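Local coordinates for protein hyaluronidase (PDB 5DIY) that probably cleaves O-linked N-acetylglucosamine from modified proteins, as a hexosaminidase of glycoside hydrolase family 84, at residues 9-14 with 40-45; 224-229 with 255-260. All coordinates share one frame; numbering follows the deposited sequence.

Contact 1: 9-14 with 40-45; sequences IIEGFY and YAPKQD. With NAG (2-acetamido-2-deoxy-beta-D-glucopyranose), chain E.
Lys43 lays its aliphatic chain across one face of the Tyr14 ring. The CH-pi contact is nearly centred: Lys43 CG sits 3.6 Å from the Tyr14 ring centroid, 5° off the ring normal. Farther along, Lys43 CE lies 3.5 Å from Tyr14 OH. At the ring edge, Gln44 NE2 comes within 3.6 Å of Tyr14 CD2, the side chains crossing at about a right angle and the amide plane inclined roughly midway between parallel and perpendicular to the ring. Tyr14 OH is hydrogen-bonded to the engineered Asn120, at the predicted proton-donor position, and the ring also stacks on an aromatic side chain of the bound peptide. With an alanine here, the lysine chain would probably lose its flat support, Asn120 its hydroxyl partner and the peptide's aromatic group its stacking partner. The two segments run from the ends of the first two parallel strands of the TIM barrel, 6-11 and 37-40, into active-site loops, with Glu11 bridging Tyr40 at the join. Among the backbone bonds, Lys43 N donates to Phe13 O at 3.1 Å, and a water donates to Phe13 O while accepting from Gln44 N. A CA-H...O contact joins Gly12 CA to Ala41 O at 3.3 Å. Sugar recognition draws on both segments: NAG O3 donates to Gly12 O at 2.6 Å and accepts from Lys43 NZ at 3.0 Å. Bends at chi2 (-78°) and chi4 (-61°) carry this ammonium group past the tyrosine to the sugar, where it also forms a salt bridge with Asp119, itself hydrogen-bonded to NAG.

Contact 2: 224-229 with 255-260; sequences YPVNDG and YANPMA. With NAG (2-acetamido-2-deoxy-beta-D-glucopyranose), chain E.
At the sugar-binding mouth of the TIM barrel, the loop leaving strand 218-222 packs against the end of the last strand, 251-256, with Val226 set on Asn257 and Pro258. One backbone hydrogen bond ties them, Val226 N to Asn257 O at 2.9 Å. The valine is tightly held: its CG1 lies 3.0 Å from Pro258 O and 3.3 Å from Asn257 ND2, and its chi1 of -106° departs from the staggered positions, which suggests local strain. A cis peptide bond precedes Pro225, whose CB covers the centre of one face of the Tyr224 ring while its CG meets Pro258 CA at 3.8 Å. On the far side of Val226 along the loop, the side chain of Asn227 crosses that of Met259 obliquely, with Asn227 OD1 3.2 Å from Met259 CG. The same oxygen accepts a hydrogen bond from a water that in turn accepts from Ala260 N, and Asn227 ND2 is hydrogen-bonded to Glu234 O. The amide of Asn257, its CG anti to the backbone N (chi1 -162°), brings ND2 within 3.1 Å of NAG O4, while its OD1 is hydrogen-bonded to Gly12 N. Asp228 also reaches NAG O4, and binds two sugar hydroxyls, one with each carboxylate oxygen: NAG O6 donates to Asp228 OD1 at 2.6 Å and NAG O4 to Asp228 OD2 at 2.7 Å. Asp228 OD2 is hydrogen-bonded to Tyr14 N as well, and so has a protein partner that is likely to steady the carboxylate. The two short sugar bonds are consistent with a site that recognises the O4 and O6 hydroxyls as donors.

Contact 1 closes before contact 2 opens along the chain, yet their centres lie only about 9 Å apart, because strands 6-11 and 251-256, first and last of the eight, are neighbours where the parallel barrel closes on itself. Ile10 N lies 3.0 Å from Ala256 O, probably a hydrogen bond across that seam. Beyond the strand ends, the loops that follow strands 6-11 and 218-222 touch each other. Both contacts meet the same NAG, contact 1 through hydrogen bonds at O3, contact 2 mainly at O4 and O6. Barrel closure thus gathers sequence-distant loops into a single sugar site.

Contact 1: 9-14 with 40-45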
ATOM      1  N   ILE C   9     -11.736   6.972   3.336  1.00 25.28           N
ATOM      2  CA  ILE C   9     -10.949   5.778   3.571  1.00 24.95           C
ATOM      3  C   ILE C   9     -11.846   4.593   3.266  1.00 24.16           C
ATOM      4  O   ILE C   9     -12.976   4.536   3.744  1.00 23.26           O
ATOM      5  CB  ILE C   9     -10.450   5.697   5.033  1.00 25.54           C
ATOM      6  CG1 ILE C   9      -9.404   6.793   5.279  1.00 26.33           C
ATOM      7  CG2 ILE C   9      -9.864   4.315   5.320  1.00 25.24           C
ATOM      8  CD1 ILE C   9      -8.985   6.956   6.723  1.00 26.91           C
ATOM      9  N   ILE C  10     -11.338   3.651   2.475  1.00 23.81           N
ATOM     10  CA  ILE C  10     -12.008   2.362   2.279  1.00 24.09           C
ATOM     11  C   ILE C  10     -11.200   1.288   3.003  1.00 24.02           C
ATOM     12  O   ILE C  10     -10.062   1.007   2.636  1.00 24.05           O
ATOM     13  CB  ILE C  10     -12.241   1.991   0.782  1.00 24.18           C
ATOM     14  CG1 ILE C  10     -12.827   0.571   0.666  1.00 24.73           C
ATOM     15  CG2 ILE C  10     -10.969   2.102  -0.067  1.00 24.32           C
ATOM     16  CD1 ILE C  10     -13.548   0.311  -0.638  1.00 24.83           C
ATOM     17  N   GLU C  11     -11.779   0.690   4.041  1.00 24.30           N
ATOM     18  CA  GLU C  11     -11.169  -0.490   4.646  1.00 24.44           C
ATOM     19  C   GLU C  11     -11.520  -1.665   3.737  1.00 24.24           C
ATOM     20  O   GLU C  11     -12.481  -2.376   3.990  1.00 23.13           O
ATOM     21  CB  GLU C  11     -11.645  -0.715   6.086  1.00 25.01           C
ATOM     22  CG  GLU C  11     -10.915  -1.879   6.753  1.00 25.47           C
ATOM     23  CD  GLU C  11     -11.297  -2.120   8.203  1.00 26.25           C
ATOM     24  OE1 GLU C  11     -11.936  -1.254   8.842  1.00 25.91           O
ATOM     25  OE2 GLU C  11     -10.947  -3.211   8.713  1.00 27.28           O
ATOM     26  N   GLY C  12     -10.735  -1.828   2.670  1.00 24.61           N
ATOM     27  CA  GLY C  12     -11.001  -2.805   1.604  1.00 25.02           C
ATOM     28  C   GLY C  12      -9.845  -3.740   1.291  1.00 24.99           C
ATOM     29  O   GLY C  12      -9.790  -4.336   0.214  1.00 25.72           O
ATOM     30  N   PHE C  13      -8.940  -3.898   2.250  1.00 25.20           N
ATOM     31  CA  PHE C  13      -7.713  -4.672   2.045  1.00 25.38           C
ATOM     32  C   PHE C  13      -7.914  -6.130   2.448  1.00 25.65           C
ATOM     33  O   PHE C  13      -8.900  -6.464   3.104  1.00 25.43           O
ATOM     34  CB  PHE C  13      -6.527  -4.042   2.800  1.00 25.63           C
ATOM     35  CG  PHE C  13      -6.794  -3.772   4.259  1.00 26.05           C
ATOM     36  CD1 PHE C  13      -6.819  -4.810   5.182  1.00 26.46           C
ATOM     37  CD2 PHE C  13      -7.044  -2.479   4.703  1.00 26.17           C
ATOM     38  CE1 PHE C  13      -7.088  -4.563   6.516  1.00 26.80           C
ATOM     39  CE2 PHE C  13      -7.309  -2.227   6.037  1.00 26.51           C
ATOM     40  CZ  PHE C  13      -7.333  -3.269   6.943  1.00 26.77           C
ATOM     41  N   TYR C  14      -6.990  -6.982   2.010  1.00 26.26           N
ATOM     42  CA  TYR C  14      -6.851  -8.348   2.513  1.00 27.48           C
ATOM     43  C   TYR C  14      -5.930  -8.299   3.733  1.00 28.65           C
ATOM     44  O   TYR C  14      -5.115  -7.381   3.874  1.00 29.72           O
ATOM     45  CB  TYR C  14      -6.238  -9.279   1.458  1.00 28.17           C
ATOM     46  CG  TYR C  14      -7.078  -9.533   0.212  1.00 28.87           C
ATOM     47  CD1 TYR C  14      -7.076  -8.633  -0.855  1.00 29.19           C
ATOM     48  CD2 TYR C  14      -7.849 -10.698   0.085  1.00 29.05           C
ATOM     49  CE1 TYR C  14      -7.831  -8.874  -2.003  1.00 29.49           C
ATOM     50  CE2 TYR C  14      -8.606 -10.948  -1.057  1.00 28.28           C
ATOM     51  CZ  TYR C  14      -8.597 -10.035  -2.095  1.00 29.23           C
ATOM     52  OH  TYR C  14      -9.340 -10.284  -3.229  1.00 30.00           O
ATOM     53  N   TYR C  40     -16.921   0.326   4.788  1.00 23.93           N
ATOM     54  CA  TYR C  40     -16.632  -0.949   5.433  1.00 24.56           C
ATOM     55  C   TYR C  40     -16.595  -2.045   4.377  1.00 24.94           C
ATOM     56  O   TYR C  40     -17.630  -2.369   3.793  1.00 24.13           O
ATOM     57  CB  TYR C  40     -17.692  -1.274   6.488  1.00 24.27           C
ATOM     58  CG  TYR C  40     -17.424  -2.567   7.190  1.00 24.44           C
ATOM     59  CD1 TYR C  40     -16.608  -2.608   8.313  1.00 25.32           C
ATOM     60  CD2 TYR C  40     -17.960  -3.768   6.719  1.00 24.74           C
ATOM     61  CE1 TYR C  40     -16.343  -3.802   8.960  1.00 24.73           C
ATOM     62  CE2 TYR C  40     -17.698  -4.968   7.362  1.00 24.85           C
ATOM     63  CZ  TYR C  40     -16.888  -4.973   8.486  1.00 24.85           C
ATOM     64  OH  TYR C  40     -16.612  -6.151   9.137  1.00 24.71           O
ATOM     65  N   ALA C  41     -15.407  -2.608   4.127  1.00 25.63           N
ATOM     66  CA  ALA C  41     -15.255  -3.698   3.157  1.00 25.60           C
ATOM     67  C   ALA C  41     -14.027  -4.609   3.361  1.00 26.30           C
ATOM     68  O   ALA C  41     -13.365  -4.959   2.385  1.00 26.51           O
ATOM     69  CB  ALA C  41     -15.227  -3.108   1.748  1.00 25.75           C
ATOM     70  N   PRO C  42     -13.716  -5.006   4.616  1.00 27.19           N
ATOM     71  CA  PRO C  42     -12.540  -5.864   4.792  1.00 27.29           C
ATOM     72  C   PRO C  42     -12.736  -7.226   4.137  1.00 27.78           C
ATOM     73  O   PRO C  42     -13.745  -7.890   4.391  1.00 27.71           O
ATOM     74  CB  PRO C  42     -12.410  -5.990   6.315  1.00 27.39           C
ATOM     75  CG  PRO C  42     -13.776  -5.730   6.835  1.00 27.86           C
ATOM     76  CD  PRO C  42     -14.379  -4.722   5.902  1.00 27.38           C
ATOM     77  N   LYS C  43     -11.783  -7.615   3.288  1.00 28.75           N
ATOM     78  CA  LYS C  43     -11.882  -8.857   2.511  1.00 29.88           C
ATOM     79  C   LYS C  43     -11.946 -10.112   3.384  1.00 31.18           C
ATOM     80  O   LYS C  43     -12.589 -11.078   2.991  1.00 30.65           O
ATOM     81  CB  LYS C  43     -10.716  -8.989   1.514  1.00 29.88           C
ATOM     82  CG  LYS C  43     -10.807  -8.103   0.277  1.00 29.36           C
ATOM     83  CD  LYS C  43     -11.787  -8.649  -0.760  1.00 28.19           C
ATOM     84  CE  LYS C  43     -11.643  -7.960  -2.110  1.00 27.61           C
ATOM     85  NZ  LYS C  43     -11.902  -6.490  -2.061  1.00 27.13           N
ATOM     86  N   GLN C  44     -11.287 -10.096   4.547  1.00 33.23           N
ATOM     87  CA  GLN C  44     -11.242 -11.268   5.444  1.00 36.01           C
ATOM     88  C   GLN C  44     -12.420 -11.391   6.417  1.00 35.38           C
ATOM     89  O   GLN C  44     -12.490 -12.375   7.153  1.00 36.30           O
ATOM     90  CB  GLN C  44      -9.927 -11.312   6.237  1.00 38.09           C
ATOM     91  CG  GLN C  44      -8.679 -11.338   5.377  1.00 41.65           C
ATOM     92  CD  GLN C  44      -8.583 -12.556   4.467  1.00 44.02           C
ATOM     93  OE1 GLN C  44      -8.837 -13.687   4.883  1.00 47.23           O
ATOM     94  NE2 GLN C  44      -8.198 -12.327   3.222  1.00 45.12           N
ATOM     95  N   ASP C  45     -13.326 -10.413   6.438  1.00 34.45           N
ATOM     96  CA  ASP C  45     -14.632 -10.594   7.085  1.00 34.27           C
ATOM     97  C   ASP C  45     -15.432 -11.538   6.188  1.00 34.72           C
ATOM     98  O   ASP C  45     -15.824 -11.156   5.083  1.00 33.37           O
ATOM     99  CB  ASP C  45     -15.352  -9.241   7.261  1.00 34.33           C
ATOM    100  CG  ASP C  45     -16.765  -9.372   7.854  1.00 33.67           C
ATOM    101  OD1 ASP C  45     -17.242 -10.496   8.120  1.00 32.32           O
ATOM    102  OD2 ASP C  45     -17.410  -8.324   8.043  1.00 33.67           O
TER
HETATM  103  C1  NAG E 101      -7.257  -5.688  -5.227  1.00 30.22           C
HETATM  104  C2  NAG E 101      -8.490  -5.541  -4.313  1.00 28.79           C
HETATM  105  C3  NAG E 101      -8.190  -4.918  -2.947  1.00 28.24           C
HETATM  106  C4  NAG E 101      -6.738  -5.150  -2.564  1.00 27.66           C
HETATM  107  C5  NAG E 101      -5.854  -4.453  -3.585  1.00 28.46           C
HETATM  108  C6  NAG E 101      -4.353  -4.630  -3.301  1.00 28.96           C
HETATM  109  C7  NAG E 101      -9.503  -3.599  -5.465  1.00 27.82           C
HETATM  110  C8  NAG E 101     -10.761  -3.090  -6.110  1.00 27.67           C
HETATM  111  N2  NAG E 101      -9.577  -4.844  -4.991  1.00 28.11           N
HETATM  112  O3  NAG E 101      -9.066  -5.494  -1.972  1.00 27.75           O
HETATM  113  O4  NAG E 101      -6.470  -4.584  -1.281  1.00 26.20           O
HETATM  114  O5  NAG E 101      -6.154  -4.823  -4.934  1.00 29.59           O
HETATM  115  O6  NAG E 101      -3.992  -6.007  -3.167  1.00 28.75           O
HETATM  116  O7  NAG E 101      -8.490  -2.914  -5.397  1.00 27.28           O
HETATM  117  O   HOH W   1      -9.526  -8.009   5.374  1.00 28.04           O

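Contact 2: 224-229 with 255-260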
ATOM      1  N   TYR C 224      -3.364   2.872  -2.172  1.00 23.09           N
ATOM      2  CA  TYR C 224      -2.202   3.328  -1.432  1.00 23.28           C
ATOM      3  C   TYR C 224      -2.766   3.945  -0.139  1.00 24.38           C
ATOM      4  O   TYR C 224      -3.731   4.714  -0.228  1.00 24.81           O
ATOM      5  CB  TYR C 224      -1.390   4.368  -2.231  1.00 22.43           C
ATOM      6  CG  TYR C 224      -0.117   4.730  -1.505  1.00 21.92           C
ATOM      7  CD1 TYR C 224       1.028   3.926  -1.618  1.00 21.42           C
ATOM      8  CD2 TYR C 224      -0.070   5.825  -0.649  1.00 21.71           C
ATOM      9  CE1 TYR C 224       2.189   4.228  -0.913  1.00 21.32           C
ATOM     10  CE2 TYR C 224       1.087   6.140   0.044  1.00 21.91           C
ATOM     11  CZ  TYR C 224       2.210   5.335  -0.084  1.00 21.45           C
ATOM     12  OH  TYR C 224       3.339   5.653   0.625  1.00 21.54           O
ATOM     13  N   PRO C 225      -2.210   3.643   1.045  1.00 24.74           N
ATOM     14  CA  PRO C 225      -0.949   2.912   1.251  1.00 25.09           C
ATOM     15  C   PRO C 225      -1.000   1.372   1.346  1.00 24.94           C
ATOM     16  O   PRO C 225       0.016   0.789   1.682  1.00 23.72           O
ATOM     17  CB  PRO C 225      -0.449   3.495   2.586  1.00 25.15           C
ATOM     18  CG  PRO C 225      -1.692   3.873   3.300  1.00 25.05           C
ATOM     19  CD  PRO C 225      -2.567   4.444   2.226  1.00 25.00           C
ATOM     20  N   VAL C 226      -2.128   0.720   1.046  1.00 26.34           N
ATOM     21  CA  VAL C 226      -2.235  -0.756   1.182  1.00 27.11           C
ATOM     22  C   VAL C 226      -0.955  -1.524   0.909  1.00 26.60           C
ATOM     23  O   VAL C 226      -0.355  -1.353  -0.146  1.00 27.26           O
ATOM     24  CB  VAL C 226      -3.242  -1.461   0.224  1.00 28.02           C
ATOM     25  CG1 VAL C 226      -4.479  -1.894   0.951  1.00 29.89           C
ATOM     26  CG2 VAL C 226      -3.537  -0.669  -1.045  1.00 28.16           C
ATOM     27  N   ASN C 227      -0.596  -2.408   1.833  1.00 26.40           N
ATOM     28  CA  ASN C 227       0.526  -3.321   1.654  1.00 27.35           C
ATOM     29  C   ASN C 227       0.115  -4.765   1.966  1.00 27.90           C
ATOM     30  O   ASN C 227       0.758  -5.445   2.746  1.00 27.41           O
ATOM     31  CB  ASN C 227       1.738  -2.854   2.483  1.00 27.12           C
ATOM     32  CG  ASN C 227       1.525  -2.955   3.994  1.00 27.55           C
ATOM     33  OD1 ASN C 227       0.393  -2.957   4.497  1.00 26.59           O
ATOM     34  ND2 ASN C 227       2.633  -3.025   4.732  1.00 27.44           N
ATOM     35  N   ASP C 228      -0.974  -5.224   1.350  1.00 28.48           N
ATOM     36  CA  ASP C 228      -1.442  -6.602   1.565  1.00 27.85           C
ATOM     37  C   ASP C 228      -0.823  -7.552   0.551  1.00 27.63           C
ATOM     38  O   ASP C 228      -0.192  -7.115  -0.422  1.00 27.86           O
ATOM     39  CB  ASP C 228      -2.981  -6.703   1.586  1.00 28.19           C
ATOM     40  CG  ASP C 228      -3.653  -6.290   0.268  1.00 28.25           C
ATOM     41  OD1 ASP C 228      -2.990  -6.176  -0.779  1.00 26.13           O
ATOM     42  OD2 ASP C 228      -4.890  -6.094   0.304  1.00 28.37           O
ATOM     43  N   GLY C 229      -0.990  -8.850   0.796  1.00 26.79           N
ATOM     44  CA  GLY C 229      -0.466  -9.886  -0.091  1.00 27.02           C
ATOM     45  C   GLY C 229       1.042  -9.788  -0.209  1.00 26.30           C
ATOM     46  O   GLY C 229       1.731  -9.646   0.795  1.00 25.29           O
ATOM     47  N   TYR C 255     -11.384   7.300  -2.432  1.00 22.80           N
ATOM     48  CA  TYR C 255     -11.210   6.508  -1.215  1.00 23.33           C
ATOM     49  C   TYR C 255      -9.830   5.832  -1.230  1.00 22.76           C
ATOM     50  O   TYR C 255      -9.498   5.119  -2.181  1.00 21.66           O
ATOM     51  CB  TYR C 255     -12.297   5.438  -1.109  1.00 23.50           C
ATOM     52  CG  TYR C 255     -13.685   5.966  -0.833  1.00 23.89           C
ATOM     53  CD1 TYR C 255     -14.456   6.521  -1.855  1.00 24.25           C
ATOM     54  CD2 TYR C 255     -14.240   5.890   0.447  1.00 24.11           C
ATOM     55  CE1 TYR C 255     -15.737   6.995  -1.612  1.00 24.84           C
ATOM     56  CE2 TYR C 255     -15.520   6.361   0.704  1.00 24.59           C
ATOM     57  CZ  TYR C 255     -16.268   6.910  -0.329  1.00 24.95           C
ATOM     58  OH  TYR C 255     -17.536   7.374  -0.084  1.00 24.89           O
ATOM     59  N   ALA C 256      -9.048   6.049  -0.173  1.00 22.94           N
ATOM     60  CA  ALA C 256      -7.736   5.416  -0.031  1.00 23.50           C
ATOM     61  C   ALA C 256      -7.885   4.081   0.680  1.00 23.59           C
ATOM     62  O   ALA C 256      -8.469   4.027   1.762  1.00 23.75           O
ATOM     63  CB  ALA C 256      -6.794   6.318   0.749  1.00 23.61           C
ATOM     64  N   ASN C 257      -7.380   3.010   0.070  1.00 23.69           N
ATOM     65  CA  ASN C 257      -7.266   1.720   0.749  1.00 24.40           C
ATOM     66  C   ASN C 257      -5.961   1.689   1.576  1.00 25.25           C
ATOM     67  O   ASN C 257      -4.867   1.672   0.998  1.00 25.30           O
ATOM     68  CB  ASN C 257      -7.305   0.558  -0.259  1.00 24.19           C
ATOM     69  CG  ASN C 257      -7.618  -0.785   0.393  1.00 24.36           C
ATOM     70  OD1 ASN C 257      -7.976  -0.858   1.566  1.00 24.71           O
ATOM     71  ND2 ASN C 257      -7.485  -1.855  -0.367  1.00 24.49           N
ATOM     72  N   PRO C 258      -6.069   1.693   2.922  1.00 25.39           N
ATOM     73  CA  PRO C 258      -4.879   1.796   3.766  1.00 25.22           C
ATOM     74  C   PRO C 258      -4.234   0.458   4.109  1.00 25.08           C
ATOM     75  O   PRO C 258      -4.675  -0.594   3.648  1.00 25.05           O
ATOM     76  CB  PRO C 258      -5.429   2.467   5.027  1.00 25.74           C
ATOM     77  CG  PRO C 258      -6.829   1.961   5.119  1.00 25.92           C
ATOM     78  CD  PRO C 258      -7.289   1.597   3.743  1.00 25.30           C
ATOM     79  N   MET C 259      -3.181   0.506   4.917  1.00 25.43           N
ATOM     80  CA  MET C 259      -2.527  -0.710   5.396  1.00 25.11           C
ATOM     81  C   MET C 259      -3.342  -1.335   6.520  1.00 25.39           C
ATOM     82  O   MET C 259      -4.083  -0.641   7.231  1.00 25.40           O
ATOM     83  CB  MET C 259      -1.113  -0.401   5.904  1.00 24.84           C
ATOM     84  CG  MET C 259      -0.188   0.195   4.852  1.00 24.85           C
ATOM     85  SD  MET C 259       1.500   0.414   5.443  1.00 24.66           S
ATOM     86  CE  MET C 259       1.329   1.956   6.327  1.00 24.26           C
ATOM     87  N   ALA C 260      -3.177  -2.641   6.700  1.00 26.25           N
ATOM     88  CA  ALA C 260      -3.686  -3.325   7.902  1.00 27.76           C
ATOM     89  C   ALA C 260      -3.032  -2.806   9.209  1.00 29.73           C
ATOM     90  O   ALA C 260      -3.491  -3.147  10.296  1.00 31.82           O
ATOM     91  CB  ALA C 260      -3.502  -4.827   7.772  1.00 27.53           C
TER
HETATM   92  C1  NAG E 101      -7.257  -5.688  -5.227  1.00 30.22           C
HETATM   93  C2  NAG E 101      -8.490  -5.541  -4.313  1.00 28.79           C
HETATM   94  C3  NAG E 101      -8.190  -4.918  -2.947  1.00 28.24           C
HETATM   95  C4  NAG E 101      -6.738  -5.150  -2.564  1.00 27.66           C
HETATM   96  C5  NAG E 101      -5.854  -4.453  -3.585  1.00 28.46           C
HETATM   97  C6  NAG E 101      -4.353  -4.630  -3.301  1.00 28.96           C
HETATM   98  C7  NAG E 101      -9.503  -3.599  -5.465  1.00 27.82           C
HETATM   99  C8  NAG E 101     -10.761  -3.090  -6.110  1.00 27.67           C
HETATM  100  N2  NAG E 101      -9.577  -4.844  -4.991  1.00 28.11           N
HETATM  101  O3  NAG E 101      -9.066  -5.494  -1.972  1.00 27.75           O
HETATM  102  O4  NAG E 101      -6.470  -4.584  -1.281  1.00 26.20           O
HETATM  103  O5  NAG E 101      -6.154  -4.823  -4.934  1.00 29.59           O
HETATM  104  O6  NAG E 101      -3.992  -6.007  -3.167  1.00 28.75           O
HETATM  105  O7  NAG E 101      -8.490  -2.914  -5.397  1.00 27.28           O
HETATM  106  O   HOH W   2      -2.157  -4.193   4.641  1.00 28.67           O